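Long-range contacts in CocE/NonD family hydrolase (Staphylococcus aureus subsp. aureus COL, PDB 3III), which probably hydrolyses ester or amide bonds as an alpha/beta-hydrolase related to cocaine esterase and X-Pro dipeptidyl-peptidases, its natural substrate not being established: residues 69-74 with 161-166; 149-154 with 182-187. All coordinates share one frame; numbering follows the deposited sequence. Where two conformers were deposited one is given.

Interaction 1: 69-74 with 161-166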
loop_
_atom_site.group_PDB
_atom_site.type_symbol
_atom_site.label_atom_id
_atom_site.label_comp_id
_atom_site.label_asym_id
_atom_site.label_seq_id
_atom_site.Cartn_x
_atom_site.Cartn_y
_atom_site.Cartn_z
ATOM N N VAL A 69 -15.455 15.328 -12.693
ATOM C CA VAL A 69 -14.359 15.842 -11.920
ATOM C C VAL A 69 -13.504 14.718 -11.284
ATOM O O VAL A 69 -14.046 13.828 -10.632
ATOM C CB VAL A 69 -14.828 16.712 -10.797
ATOM C CG1 VAL A 69 -13.594 17.197 -9.972
ATOM C CG2 VAL A 69 -15.716 17.857 -11.337
ATOM N N VAL A 70 -12.208 14.769 -11.566
ATOM C CA VAL A 70 -11.209 13.893 -10.980
ATOM C C VAL A 70 -10.530 14.691 -9.868
ATOM O O VAL A 70 -10.114 15.825 -10.089
ATOM C CB VAL A 70 -10.149 13.454 -12.003
ATOM C CG1 VAL A 70 -9.060 12.569 -11.313
ATOM C CG2 VAL A 70 -10.815 12.691 -13.222
HETATM N N MSE A 71 -10.465 14.135 -8.658
HETATM C CA MSE A 71 -9.894 14.861 -7.506
HETATM C C MSE A 71 -8.876 14.032 -6.766
HETATM O O MSE A 71 -8.991 12.793 -6.742
HETATM C CB MSE A 71 -11.003 15.215 -6.526
HETATM C CG MSE A 71 -10.531 16.155 -5.398
HETATM SE SE MSE A 71 -12.100 16.701 -4.298
HETATM C CE MSE A 71 -13.033 17.789 -5.652
ATOM N N SER A 72 -7.816 14.682 -6.266
ATOM C CA SER A 72 -6.932 14.060 -5.301
ATOM C C SER A 72 -6.615 15.051 -4.196
ATOM O O SER A 72 -6.655 16.321 -4.378
ATOM C CB SER A 72 -5.642 13.528 -5.944
ATOM O OG SER A 72 -4.766 14.598 -6.265
ATOM N N ALA A 73 -6.254 14.504 -3.031
ATOM C CA ALA A 73 -5.938 15.349 -1.862
ATOM C C ALA A 73 -4.853 14.741 -0.962
ATOM O O ALA A 73 -4.858 13.555 -0.650
ATOM C CB ALA A 73 -7.177 15.638 -1.072
ATOM N N ASP A 74 -3.940 15.605 -0.502
ATOM C CA ASP A 74 -2.867 15.231 0.366
ATOM C C ASP A 74 -2.330 16.479 1.075
ATOM O O ASP A 74 -2.846 17.576 0.926
ATOM C CB ASP A 74 -1.755 14.550 -0.458
ATOM C CG ASP A 74 -1.274 15.413 -1.551
ATOM O OD1 ASP A 74 -0.587 16.400 -1.249
ATOM O OD2 ASP A 74 -1.676 15.162 -2.702
ATOM N N GLY A 161 -21.493 17.254 -11.588
ATOM C CA GLY A 161 -22.045 16.694 -10.349
ATOM C C GLY A 161 -21.395 15.389 -9.875
ATOM O O GLY A 161 -21.648 14.967 -8.753
ATOM N N ASN A 162 -20.597 14.742 -10.722
ATOM C CA ASN A 162 -19.982 13.463 -10.438
ATOM C C ASN A 162 -18.477 13.651 -10.177
ATOM O O ASN A 162 -17.683 14.008 -11.093
ATOM C CB ASN A 162 -20.156 12.465 -11.610
ATOM C CG ASN A 162 -21.602 12.190 -11.934
ATOM O OD1 ASN A 162 -22.473 12.455 -11.115
ATOM N ND2 ASN A 162 -21.874 11.669 -13.143
ATOM N N ILE A 163 -18.095 13.371 -8.933
ATOM C CA ILE A 163 -16.711 13.426 -8.524
ATOM C C ILE A 163 -16.176 11.999 -8.331
ATOM O O ILE A 163 -16.823 11.133 -7.721
ATOM C CB ILE A 163 -16.536 14.184 -7.217
ATOM C CG1 ILE A 163 -17.303 15.538 -7.159
ATOM C CG2 ILE A 163 -15.045 14.186 -6.799
ATOM C CD1 ILE A 163 -17.342 16.433 -8.296
ATOM N N GLY A 164 -15.011 11.766 -8.876
ATOM C CA GLY A 164 -14.268 10.544 -8.676
ATOM C C GLY A 164 -12.880 10.906 -8.121
ATOM O O GLY A 164 -12.152 11.795 -8.646
ATOM N N THR A 165 -12.455 10.185 -7.104
ATOM C CA THR A 165 -11.128 10.392 -6.539
ATOM C C THR A 165 -10.121 9.403 -7.062
ATOM O O THR A 165 -10.478 8.285 -7.479
ATOM C CB THR A 165 -11.174 10.350 -5.016
ATOM O OG1 THR A 165 -11.754 9.121 -4.598
ATOM C CG2 THR A 165 -11.980 11.552 -4.428
ATOM N N ASN A 166 -8.846 9.815 -7.085
ATOM C CA ASN A 166 -7.828 9.025 -7.765
ATOM C C ASN A 166 -6.463 9.441 -7.297
ATOM O O ASN A 166 -6.206 10.638 -7.157
ATOM C CB ASN A 166 -7.941 9.316 -9.268
ATOM C CG ASN A 166 -7.105 8.420 -10.147
ATOM O OD1 ASN A 166 -6.256 7.644 -9.703
ATOM N ND2 ASN A 166 -7.332 8.547 -11.478
#
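Val69 and Ile163 pair side by side on two parallel strands, and their side chains point the same way. The pair opens a run of four backbone hydrogen bonds. Val69 N gives its hydrogen to Asn162 O at 3.0 Å, and Val69 O takes one from Gly164 N at 2.9 Å. One step on, Met71 N reaches Gly164 O at 2.9 Å with the donor tilted out of the carbonyl plane, and Asn166 N closes the run on Met71 O at 3.0 Å. A weaker CA-H...O contact, Thr165 CA to Met71 O at 3.2 Å, lies beside this last bond. The axes of these short segments are turned 43° from each other, a pronounced local twist between two parallel neighbours. In Ile163, chi2 (-42°) folds CD1 back over Val69, while chi1 (-47°) sends CG2 toward Met71. Ile163 CD1 lies 3.6 Å from Val69 CB and close to Val69 CG2 as well; the other branch, Ile163 CG2, meets Met71 CB at 4.2 Å. Met71, a selenomethionine, extends from the same face and bends only near its end. Strands 67-74 and 162-168 correspond to beta3 and beta5 of the alpha/beta-hydrolase fold, in which the nucleophile elbow normally lies at the turn between the second strand and the helix after it, here 170-179. On the opposite face Val70 CG1 lies alongside Asn166 CB, 4.0 Å away, while Gly164 presents only backbone. The polar ends are held from further out. Asn166 bonds to Tyr303 and Gln312, Thr165 OG1 to Gln175, and Ser72 OG to Lys122, which also forms a salt bridge with Asp74. Tyr146 and Ala153 of helix 140-154 pack on the face bearing Met71, and strand 119-124 flanks 67-74 along its other edge.

Interaction 2: 149-154 with 182-187; sequences VIEWAA and NPPHLK
The last turns of helix 140-154 lie against a type I beta turn, Pro183 to Leu186, that leads into strand 186-192, and the backbones come nearest at Glu151 and His185, whose CA atoms are 6.2 Å apart. The turn is closed by Leu186 N bonding to Pro183 O at 3.1 Å. Glu151, its chain bent at chi2 (-54°), folds its carboxylate over the turn and grips His185 with both oxygens. Glu151 OE1 accepts from the ring, His185 ND1, at 2.6 Å: the acceptor lies near the imidazole plane, while the donor comes to the syn side of OE1 but 23° out of the carboxylate plane. Glu151 OE2 uses its syn lone pair for the backbone, taking the hydrogen of His185 N at 2.9 Å. Two bonds to one residue fix the rotation of the carboxylate, and the carboxylate and imidazole planes stand 36° apart. The carboxylate would be expected to favour a protonated imidazole. Glu151 OE2 also rests beside the ring of Pro184, 3.5 Å from Pro184 CD. One helical turn along from Ile150, Ala154 sets CB over a face of the His185 ring, 3.8 Å from the centroid, in a CH-pi contact. Ile150 points from the helix toward the turn: CD1 meets Pro183 CG at 4.0 Å, and CG2 faces Leu186 N and Pro183 CB. Beneath the helix, Ile150 and Ala153 also rest on Met71 of strand 67-74 and Ile163 of strand 162-168, while Val149 and Trp152 reach strand 53-60, so the helix spans several strands of the sheet, with the turn beside it at the entry to strand 186-192.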
loop_
_atom_site.group_PDB
_atom_site.type_symbol
_atom_site.label_atom_id
_atom_site.label_comp_id
_atom_site.label_asym_id
_atom_site.label_seq_id
_atom_site.Cartn_x
_atom_site.Cartn_y
_atom_site.Cartn_z
ATOM N N VAL A 149 -14.793 19.344 0.364
ATOM C CA VAL A 149 -14.274 19.766 -0.911
ATOM C C VAL A 149 -14.978 19.000 -2.058
ATOM O O VAL A 149 -15.265 19.598 -3.125
ATOM C CB VAL A 149 -12.714 19.677 -0.994
ATOM C CG1 VAL A 149 -12.215 20.197 -2.340
ATOM C CG2 VAL A 149 -12.045 20.502 0.195
ATOM N N ILE A 150 -15.255 17.706 -1.851
ATOM C CA ILE A 150 -16.004 16.900 -2.829
ATOM C C ILE A 150 -17.349 17.519 -3.091
ATOM O O ILE A 150 -17.735 17.715 -4.241
ATOM C CB ILE A 150 -16.158 15.405 -2.377
ATOM C CG1 ILE A 150 -14.794 14.731 -2.419
ATOM C CG2 ILE A 150 -17.208 14.687 -3.212
ATOM C CD1 ILE A 150 -14.725 13.394 -1.709
ATOM N N GLU A 151 -18.070 17.846 -2.021
ATOM C CA GLU A 151 -19.417 18.390 -2.141
ATOM C C GLU A 151 -19.419 19.791 -2.731
ATOM O O GLU A 151 -20.328 20.137 -3.468
ATOM C CB GLU A 151 -20.143 18.314 -0.793
ATOM C CG GLU A 151 -20.363 16.853 -0.334
ATOM C CD GLU A 151 -21.080 15.984 -1.392
ATOM O OE1 GLU A 151 -22.237 16.352 -1.749
ATOM O OE2 GLU A 151 -20.505 14.964 -1.869
ATOM N N TRP A 152 -18.397 20.585 -2.432
ATOM C CA TRP A 152 -18.239 21.906 -3.030
ATOM C C TRP A 152 -18.028 21.820 -4.562
ATOM O O TRP A 152 -18.677 22.545 -5.327
ATOM C CB TRP A 152 -17.060 22.608 -2.386
ATOM C CG TRP A 152 -16.691 23.908 -3.053
ATOM C CD1 TRP A 152 -17.194 25.144 -2.777
ATOM C CD2 TRP A 152 -15.754 24.075 -4.094
ATOM N NE1 TRP A 152 -16.611 26.077 -3.597
ATOM C CE2 TRP A 152 -15.728 25.440 -4.417
ATOM C CE3 TRP A 152 -14.911 23.198 -4.788
ATOM C CZ2 TRP A 152 -14.891 25.953 -5.410
ATOM C CZ3 TRP A 152 -14.074 23.714 -5.750
ATOM C CH2 TRP A 152 -14.086 25.079 -6.063
ATOM N N ALA A 153 -17.153 20.911 -4.971
ATOM C CA ALA A 153 -16.827 20.663 -6.355
ATOM C C ALA A 153 -18.053 20.270 -7.150
ATOM O O ALA A 153 -18.187 20.685 -8.279
ATOM C CB ALA A 153 -15.766 19.544 -6.463
ATOM N N ALA A 154 -18.958 19.508 -6.527
ATOM C CA ALA A 154 -20.156 19.050 -7.197
ATOM C C ALA A 154 -21.098 20.173 -7.560
ATOM O O ALA A 154 -21.890 20.018 -8.468
ATOM C CB ALA A 154 -20.891 18.015 -6.385
ATOM N N ASN A 182 -19.160 8.420 2.934
ATOM C CA ASN A 182 -20.146 8.392 1.856
ATOM C C ASN A 182 -20.590 9.788 1.375
ATOM O O ASN A 182 -21.770 10.142 1.457
ATOM C CB ASN A 182 -21.337 7.546 2.294
ATOM C CG ASN A 182 -20.987 6.126 2.391
ATOM O OD1 ASN A 182 -20.787 5.459 1.374
ATOM N ND2 ASN A 182 -20.821 5.632 3.627
ATOM N N PRO A 183 -19.647 10.571 0.805
ATOM C CA PRO A 183 -20.046 11.860 0.269
ATOM C C PRO A 183 -21.058 11.614 -0.864
ATOM O O PRO A 183 -20.792 10.747 -1.727
ATOM C CB PRO A 183 -18.702 12.455 -0.272
ATOM C CG PRO A 183 -17.624 11.674 0.364
ATOM C CD PRO A 183 -18.216 10.307 0.576
ATOM N N PRO A 184 -22.219 12.335 -0.871
ATOM C CA PRO A 184 -23.257 12.041 -1.857
ATOM C C PRO A 184 -22.807 12.165 -3.341
ATOM O O PRO A 184 -23.261 11.382 -4.171
ATOM C CB PRO A 184 -24.352 13.062 -1.535
ATOM C CG PRO A 184 -24.181 13.311 -0.085
ATOM C CD PRO A 184 -22.728 13.200 0.191
ATOM N N HIS A 185 -21.870 13.058 -3.634
ATOM C CA HIS A 185 -21.379 13.226 -5.018
ATOM C C HIS A 185 -20.085 12.523 -5.344
ATOM O O HIS A 185 -19.559 12.708 -6.437
ATOM C CB HIS A 185 -21.319 14.730 -5.352
ATOM C CG HIS A 185 -22.664 15.377 -5.267
ATOM N ND1 HIS A 185 -23.186 15.853 -4.083
ATOM C CD2 HIS A 185 -23.634 15.539 -6.202
ATOM C CE1 HIS A 185 -24.392 16.347 -4.314
ATOM N NE2 HIS A 185 -24.692 16.163 -5.591
ATOM N N LEU A 186 -19.554 11.713 -4.416
ATOM C CA LEU A 186 -18.442 10.830 -4.721
ATOM C C LEU A 186 -19.073 9.623 -5.432
ATOM O O LEU A 186 -19.756 8.792 -4.801
ATOM C CB LEU A 186 -17.701 10.370 -3.449
ATOM C CG LEU A 186 -16.515 9.419 -3.699
ATOM C CD1 LEU A 186 -15.415 10.123 -4.515
ATOM C CD2 LEU A 186 -16.010 8.777 -2.375
ATOM N N LYS A 187 -18.866 9.536 -6.741
ATOM C CA LYS A 187 -19.499 8.525 -7.587
ATOM C C LYS A 187 -18.566 7.364 -7.966
ATOM O O LYS A 187 -19.040 6.365 -8.505
ATOM C CB LYS A 187 -20.036 9.150 -8.888
ATOM C CG LYS A 187 -21.059 10.280 -8.675
ATOM C CD LYS A 187 -22.280 9.810 -7.901
ATOM C CE LYS A 187 -23.359 10.915 -7.743
ATOM N NZ LYS A 187 -24.174 10.945 -9.009
#

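Overall arrangement
From the N terminus, strand 67-74 comes first, then strand 119-124, from which the chain crosses through helix 140-154 to strand 162-168, a beta-alpha-beta crossover. Interaction 1 closes a loop of 86 residues by inserting strand 162-168 beside strand 67-74. Interaction 2 closes a shorter one of 27 residues, running through strand 162-168 and helix 170-179 before coming back beside helix 140-154 at the start of strand 186-192. The segments alternate along the chain, so the two loops cross. They meet where Ile163 O lies 2.8 Å from Lys187 N, probably hydrogen-bonded, joining the neighbouring strands, and where Met71 packs under Ala153, tying helix to sheet.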